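Local coordinates for protein methyltransferase FkbM (Methylobacillus flagellatus KT, PDB 2PY6) that probably transfers methyl groups as a member of the FkbM methyltransferase family, at residues Lys61-His66 and Asn142-Val147; His66-Arg71 and Cys76-Ala81. All coordinates share one frame; numbering follows the deposited sequence.

Contact 1 of 2, residues Lys61-His66 and Asn142-Val147; sequences KGFGAH and NFEQAV
Phe63 and Phe143 mark the closest approach of the two backbones, their CA atoms 6.8 Å apart. Each stands at a helix start: Phe63 ends the turn that leads into helix 64-68, and Phe143 is the first residue of helix 143-149. With no hydrogen bond across the gap, aromatic carbon does most of the joining. The ring of Phe63 turns its edge to the face of Phe143, a T-shaped pair with centroids 5.5 Å apart and planes at 74°. The same face also receives Phe63 CB, a CH-pi contact at 4.0 Å from the Phe143 ring centroid, so both the root and the ring of Phe63 lean on one aromatic surface. Phe143 reaches across because its CG lies opposite the backbone N (chi1 -173°), which carries the ring away from its own helix. Farther out along that ring, CE1 packs on Phe63 O at 3.4 Å and CZ meets His66 CB, also at 3.4 Å. The hydrogen bond to Phe63 O comes from His66 N (3.0 Å), within the first turn; Phe63, His66 and Phe143 form an aromatic cluster. The strand order 96-99, 77-82, 54-58, 114-118, 140-142 is Rossmann-like, and both helices follow strands of it: helix 64-68 comes after strand 54-58, helix 143-149 after strand 140-142. A capping box secures the second helix start. Gln145 N donates to Asn142 OD1 at 2.9 Å, while Asn142 N returns the favour to Gln145 OE1 at 3.0 Å. Glu144 takes little part in the packing; its carboxylate forms salt bridges to Arg121 and Arg401, and Arg121 also makes a cation-pi contact with Phe63, whose side chain also touches Val160 and Trp402.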
loop_
_atom_site.group_PDB
_atom_site.type_symbol
_atom_site.label_atom_id
_atom_site.label_comp_id
_atom_site.label_asym_id
_atom_site.label_seq_id
_atom_site.Cartn_x
_atom_site.Cartn_y
_atom_site.Cartn_z
ATOM N N LYS A 61 -18.037 -0.961 1.801
ATOM C CA LYS A 61 -17.139 -1.609 2.735
ATOM C C LYS A 61 -17.673 -1.530 4.165
ATOM O O LYS A 61 -16.874 -1.621 5.095
ATOM C CB LYS A 61 -15.745 -0.930 2.691
ATOM C CG LYS A 61 -14.964 -1.089 1.386
ATOM N N GLY A 62 -18.990 -1.388 4.359
ATOM C CA GLY A 62 -19.543 -1.205 5.717
ATOM C C GLY A 62 -20.521 -2.295 6.110
ATOM O O GLY A 62 -20.289 -3.456 5.821
ATOM N N PHE A 63 -21.608 -1.923 6.783
ATOM C CA PHE A 63 -22.668 -2.863 7.179
ATOM C C PHE A 63 -23.732 -3.066 6.061
ATOM O O PHE A 63 -24.772 -3.658 6.309
ATOM C CB PHE A 63 -23.372 -2.339 8.461
ATOM C CG PHE A 63 -22.584 -2.521 9.774
ATOM C CD1 PHE A 63 -21.185 -2.567 9.818
ATOM C CD2 PHE A 63 -23.273 -2.538 10.985
ATOM C CE1 PHE A 63 -20.509 -2.708 11.035
ATOM C CE2 PHE A 63 -22.605 -2.672 12.203
ATOM C CZ PHE A 63 -21.221 -2.757 12.225
ATOM N N GLY A 64 -23.489 -2.592 4.835
ATOM C CA GLY A 64 -24.478 -2.723 3.736
ATOM C C GLY A 64 -24.793 -4.155 3.328
ATOM O O GLY A 64 -25.859 -4.431 2.727
ATOM N N ALA A 65 -23.848 -5.055 3.642
ATOM C CA ALA A 65 -23.971 -6.482 3.375
ATOM C C ALA A 65 -25.028 -7.070 4.285
ATOM O O ALA A 65 -25.686 -8.030 3.896
ATOM C CB ALA A 65 -22.629 -7.203 3.586
ATOM N N HIS A 66 -25.188 -6.484 5.479
ATOM C CA HIS A 66 -26.203 -6.942 6.422
ATOM C C HIS A 66 -27.625 -6.622 5.946
ATOM O O HIS A 66 -28.549 -7.373 6.268
ATOM C CB HIS A 66 -25.979 -6.382 7.825
ATOM C CG HIS A 66 -24.723 -6.863 8.485
ATOM N ND1 HIS A 66 -24.524 -8.183 8.835
ATOM C CD2 HIS A 66 -23.631 -6.189 8.921
ATOM C CE1 HIS A 66 -23.350 -8.306 9.431
ATOM N NE2 HIS A 66 -22.788 -7.109 9.497
ATOM N N ASN A 142 -28.272 5.822 9.392
ATOM C CA ASN A 142 -27.162 4.902 9.653
ATOM C C ASN A 142 -27.793 3.478 9.743
ATOM O O ASN A 142 -29.050 3.329 9.691
ATOM C CB ASN A 142 -26.366 5.290 10.893
ATOM C CG ASN A 142 -27.140 5.149 12.175
ATOM O OD1 ASN A 142 -28.001 4.288 12.321
ATOM N ND2 ASN A 142 -26.802 5.983 13.133
ATOM N N PHE A 143 -26.957 2.456 9.867
ATOM C CA PHE A 143 -27.447 1.089 9.859
ATOM C C PHE A 143 -28.452 0.744 10.981
ATOM O O PHE A 143 -29.481 0.120 10.717
ATOM C CB PHE A 143 -26.302 0.097 9.838
ATOM C CG PHE A 143 -26.755 -1.304 9.662
ATOM C CD1 PHE A 143 -27.018 -1.803 8.395
ATOM C CD2 PHE A 143 -26.963 -2.118 10.763
ATOM C CE1 PHE A 143 -27.461 -3.085 8.239
ATOM C CE2 PHE A 143 -27.409 -3.400 10.605
ATOM C CZ PHE A 143 -27.664 -3.885 9.343
ATOM N N GLU A 144 -28.195 1.193 12.199
ATOM C CA GLU A 144 -29.099 0.880 13.313
ATOM C C GLU A 144 -30.442 1.527 13.080
ATOM O O GLU A 144 -31.474 0.916 13.383
ATOM C CB GLU A 144 -28.543 1.338 14.658
ATOM C CG GLU A 144 -27.512 0.431 15.260
ATOM C CD GLU A 144 -26.182 0.383 14.523
ATOM O OE1 GLU A 144 -25.823 1.394 13.878
ATOM O OE2 GLU A 144 -25.501 -0.671 14.625
ATOM N N GLN A 145 -30.417 2.764 12.553
ATOM C CA GLN A 145 -31.635 3.492 12.170
ATOM C C GLN A 145 -32.372 2.781 11.045
ATOM O O GLN A 145 -33.601 2.698 11.069
ATOM C CB GLN A 145 -31.324 4.931 11.769
ATOM C CG GLN A 145 -30.791 5.814 12.942
ATOM C CD GLN A 145 -30.373 7.212 12.489
ATOM O OE1 GLN A 145 -29.790 7.382 11.419
ATOM N NE2 GLN A 145 -30.655 8.207 13.307
ATOM N N ALA A 146 -31.629 2.268 10.061
ATOM C CA ALA A 146 -32.242 1.488 8.987
ATOM C C ALA A 146 -32.992 0.267 9.559
ATOM O O ALA A 146 -34.143 0.013 9.189
ATOM C CB ALA A 146 -31.188 0.999 8.000
ATOM N N VAL A 147 -32.321 -0.498 10.433
ATOM C CA VAL A 147 -32.925 -1.699 11.046
ATOM C C VAL A 147 -34.256 -1.360 11.735
ATOM O O VAL A 147 -35.235 -2.055 11.551
ATOM C CB VAL A 147 -31.963 -2.407 11.999
ATOM C CG1 VAL A 147 -32.667 -3.515 12.790
ATOM C CG2 VAL A 147 -30.788 -2.988 11.220
#

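Contact 2 of 2, residues His66-Arg71 and Cys76-Ala81; sequences HLMNVR and CEVIAA
Val78 receives two side chains from the helix, those of Leu67 and Met68, the latter modelled as selenomethionine. All the contact between the segments is apolar, and no hydrogen bond crosses it. The tighter half belongs to Met68. Its selenium settles against the branched end of Val78, SE lying 3.9 Å from CG1 of Val78 and 4.1 Å from CG2, so the heavy atom meets both methyls together. The chain of Met68 gets there by folding: it is bent at chi2 (-50°) and again at chi3 (-64°), which curls the selenoether over toward a strand that its CB does not face directly. The looser half is Leu67, whose CB does point at the strand; its CD2 lies 4.3 Å from Val78 CG2. That methyl, CG2 of Val78, is thus touched by both partners, whereas CG1 is met by SE of Met68. The backbones stay well apart meanwhile, the nearest CA pair being Met68 and Val78 at 8.7 Å, a spacing that the side chains of Leu67, Met68 and Val78 bridge. Main-chain hydrogen bonding of the strand is directed within the sheet instead, with Glu77 and Ile79 bonded to Leu55, and Ala80 to Ile57. Together, helix 64-68 and strand 77-82 are the last two elements of a beta-alpha-beta crossover that begins with strand 54-58. Leu67 spreads onto Leu55 and Ile57 of that first strand and onto Leu117 of strand 114-118, whereas Met68 and Val78 both pack on Leu96 of strand 96-99, so the side chains of this short helix reach four neighbouring parallel strands.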
loop_
_atom_site.group_PDB
_atom_site.type_symbol
_atom_site.label_atom_id
_atom_site.label_comp_id
_atom_site.label_asym_id
_atom_site.label_seq_id
_atom_site.Cartn_x
_atom_site.Cartn_y
_atom_site.Cartn_z
ATOM N N HIS A 66 -25.188 -6.484 5.479
ATOM C CA HIS A 66 -26.203 -6.942 6.422
ATOM C C HIS A 66 -27.625 -6.622 5.946
ATOM O O HIS A 66 -28.549 -7.373 6.268
ATOM C CB HIS A 66 -25.979 -6.382 7.825
ATOM C CG HIS A 66 -24.723 -6.863 8.485
ATOM N ND1 HIS A 66 -24.524 -8.183 8.835
ATOM C CD2 HIS A 66 -23.631 -6.189 8.921
ATOM C CE1 HIS A 66 -23.350 -8.306 9.431
ATOM N NE2 HIS A 66 -22.788 -7.109 9.497
ATOM N N LEU A 67 -27.812 -5.521 5.210
ATOM C CA LEU A 67 -29.132 -5.186 4.646
ATOM C C LEU A 67 -29.459 -6.051 3.418
ATOM O O LEU A 67 -30.617 -6.455 3.220
ATOM C CB LEU A 67 -29.230 -3.699 4.255
ATOM C CG LEU A 67 -30.483 -3.316 3.419
ATOM C CD1 LEU A 67 -31.791 -3.588 4.200
ATOM C CD2 LEU A 67 -30.459 -1.892 2.905
HETATM N N MSE A 68 -28.450 -6.292 2.576
HETATM C CA MSE A 68 -28.609 -7.108 1.353
HETATM C C MSE A 68 -28.798 -8.630 1.623
HETATM O O MSE A 68 -29.562 -9.294 0.908
HETATM C CB MSE A 68 -27.451 -6.843 0.366
HETATM C CG MSE A 68 -27.321 -5.349 -0.024
HETATM SE SE MSE A 68 -29.000 -4.468 -0.617
HETATM C CE MSE A 68 -29.354 -5.499 -2.210
ATOM N N ASN A 69 -28.133 -9.160 2.659
ATOM C CA ASN A 69 -28.285 -10.575 3.051
ATOM C C ASN A 69 -29.516 -10.847 3.924
ATOM O O ASN A 69 -29.771 -12.000 4.284
ATOM C CB ASN A 69 -27.025 -11.072 3.787
ATOM C CG ASN A 69 -25.795 -11.119 2.893
ATOM O OD1 ASN A 69 -25.897 -11.314 1.681
ATOM N ND2 ASN A 69 -24.623 -10.972 3.498
ATOM N N VAL A 70 -30.263 -9.786 4.254
ATOM C CA VAL A 70 -31.456 -9.841 5.110
ATOM C C VAL A 70 -32.396 -10.963 4.692
ATOM O O VAL A 70 -32.637 -11.171 3.492
ATOM C CB VAL A 70 -32.235 -8.472 5.121
ATOM C CG1 VAL A 70 -33.056 -8.266 3.829
ATOM C CG2 VAL A 70 -33.135 -8.370 6.314
ATOM N N ARG A 71 -32.904 -11.678 5.701
ATOM C CA ARG A 71 -33.834 -12.778 5.505
ATOM C C ARG A 71 -35.201 -12.214 5.089
ATOM O O ARG A 71 -35.682 -11.228 5.670
ATOM C CB ARG A 71 -33.951 -13.612 6.789
ATOM N N CYS A 76 -37.904 -2.216 1.047
ATOM C CA CYS A 76 -37.669 -1.044 0.224
ATOM C C CYS A 76 -36.963 -1.513 -1.037
ATOM O O CYS A 76 -36.419 -2.610 -1.083
ATOM C CB CYS A 76 -36.815 0.004 0.950
ATOM S SG CYS A 76 -35.263 -0.634 1.545
ATOM N N GLU A 77 -36.978 -0.669 -2.055
ATOM C CA GLU A 77 -36.353 -0.968 -3.303
ATOM C C GLU A 77 -34.954 -0.350 -3.302
ATOM O O GLU A 77 -34.803 0.853 -3.476
ATOM C CB GLU A 77 -37.199 -0.401 -4.435
ATOM C CG GLU A 77 -36.717 -0.784 -5.839
ATOM C CD GLU A 77 -37.383 0.061 -6.924
ATOM O OE1 GLU A 77 -38.243 0.908 -6.569
ATOM O OE2 GLU A 77 -37.048 -0.122 -8.127
ATOM N N VAL A 78 -33.938 -1.183 -3.101
ATOM C CA VAL A 78 -32.544 -0.736 -3.103
ATOM C C VAL A 78 -32.097 -0.600 -4.579
ATOM O O VAL A 78 -32.076 -1.585 -5.328
ATOM C CB VAL A 78 -31.631 -1.694 -2.348
ATOM C CG1 VAL A 78 -30.240 -1.052 -2.155
ATOM C CG2 VAL A 78 -32.234 -2.055 -0.975
ATOM N N ILE A 79 -31.748 0.624 -4.979
ATOM C CA ILE A 79 -31.404 0.916 -6.372
ATOM C C ILE A 79 -29.919 1.016 -6.742
ATOM O O ILE A 79 -29.571 0.856 -7.912
ATOM C CB ILE A 79 -32.126 2.195 -6.860
ATOM C CG1 ILE A 79 -31.606 3.440 -6.177
ATOM C CG2 ILE A 79 -33.656 2.073 -6.622
ATOM C CD1 ILE A 79 -32.095 4.695 -6.809
ATOM N N ALA A 80 -29.033 1.262 -5.783
ATOM C CA ALA A 80 -27.618 1.447 -6.130
ATOM C C ALA A 80 -26.792 1.545 -4.904
ATOM O O ALA A 80 -27.334 1.697 -3.806
ATOM C CB ALA A 80 -27.451 2.749 -6.947
ATOM N N ALA A 81 -25.478 1.466 -5.106
ATOM C CA ALA A 81 -24.492 1.679 -4.057
ATOM C C ALA A 81 -23.513 2.685 -4.619
ATOM O O ALA A 81 -23.167 2.623 -5.800
ATOM C CB ALA A 81 -23.785 0.391 -3.647
#

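In the fold
Contacts 1 and 2 have centres 9 Å apart and share helix 64-68; His66 belongs to a segment of each but packs across contact 1 alone, on Phe143. They touch directly, Phe143 CE1 lying 3.9 Å from Leu67 N. Along the chain, contact 2 is nested within the span closed by contact 1: the former is local, within one crossover, while the latter bridges 75 residues. Contact 2 seats the helix on its mixed six-stranded sheet, and contact 1 ties its start to helix 143-149, which follows strand 140-142 of the same sheet. The chain also holds a separate seven-stranded sheet, to which the segments of neither contact belong.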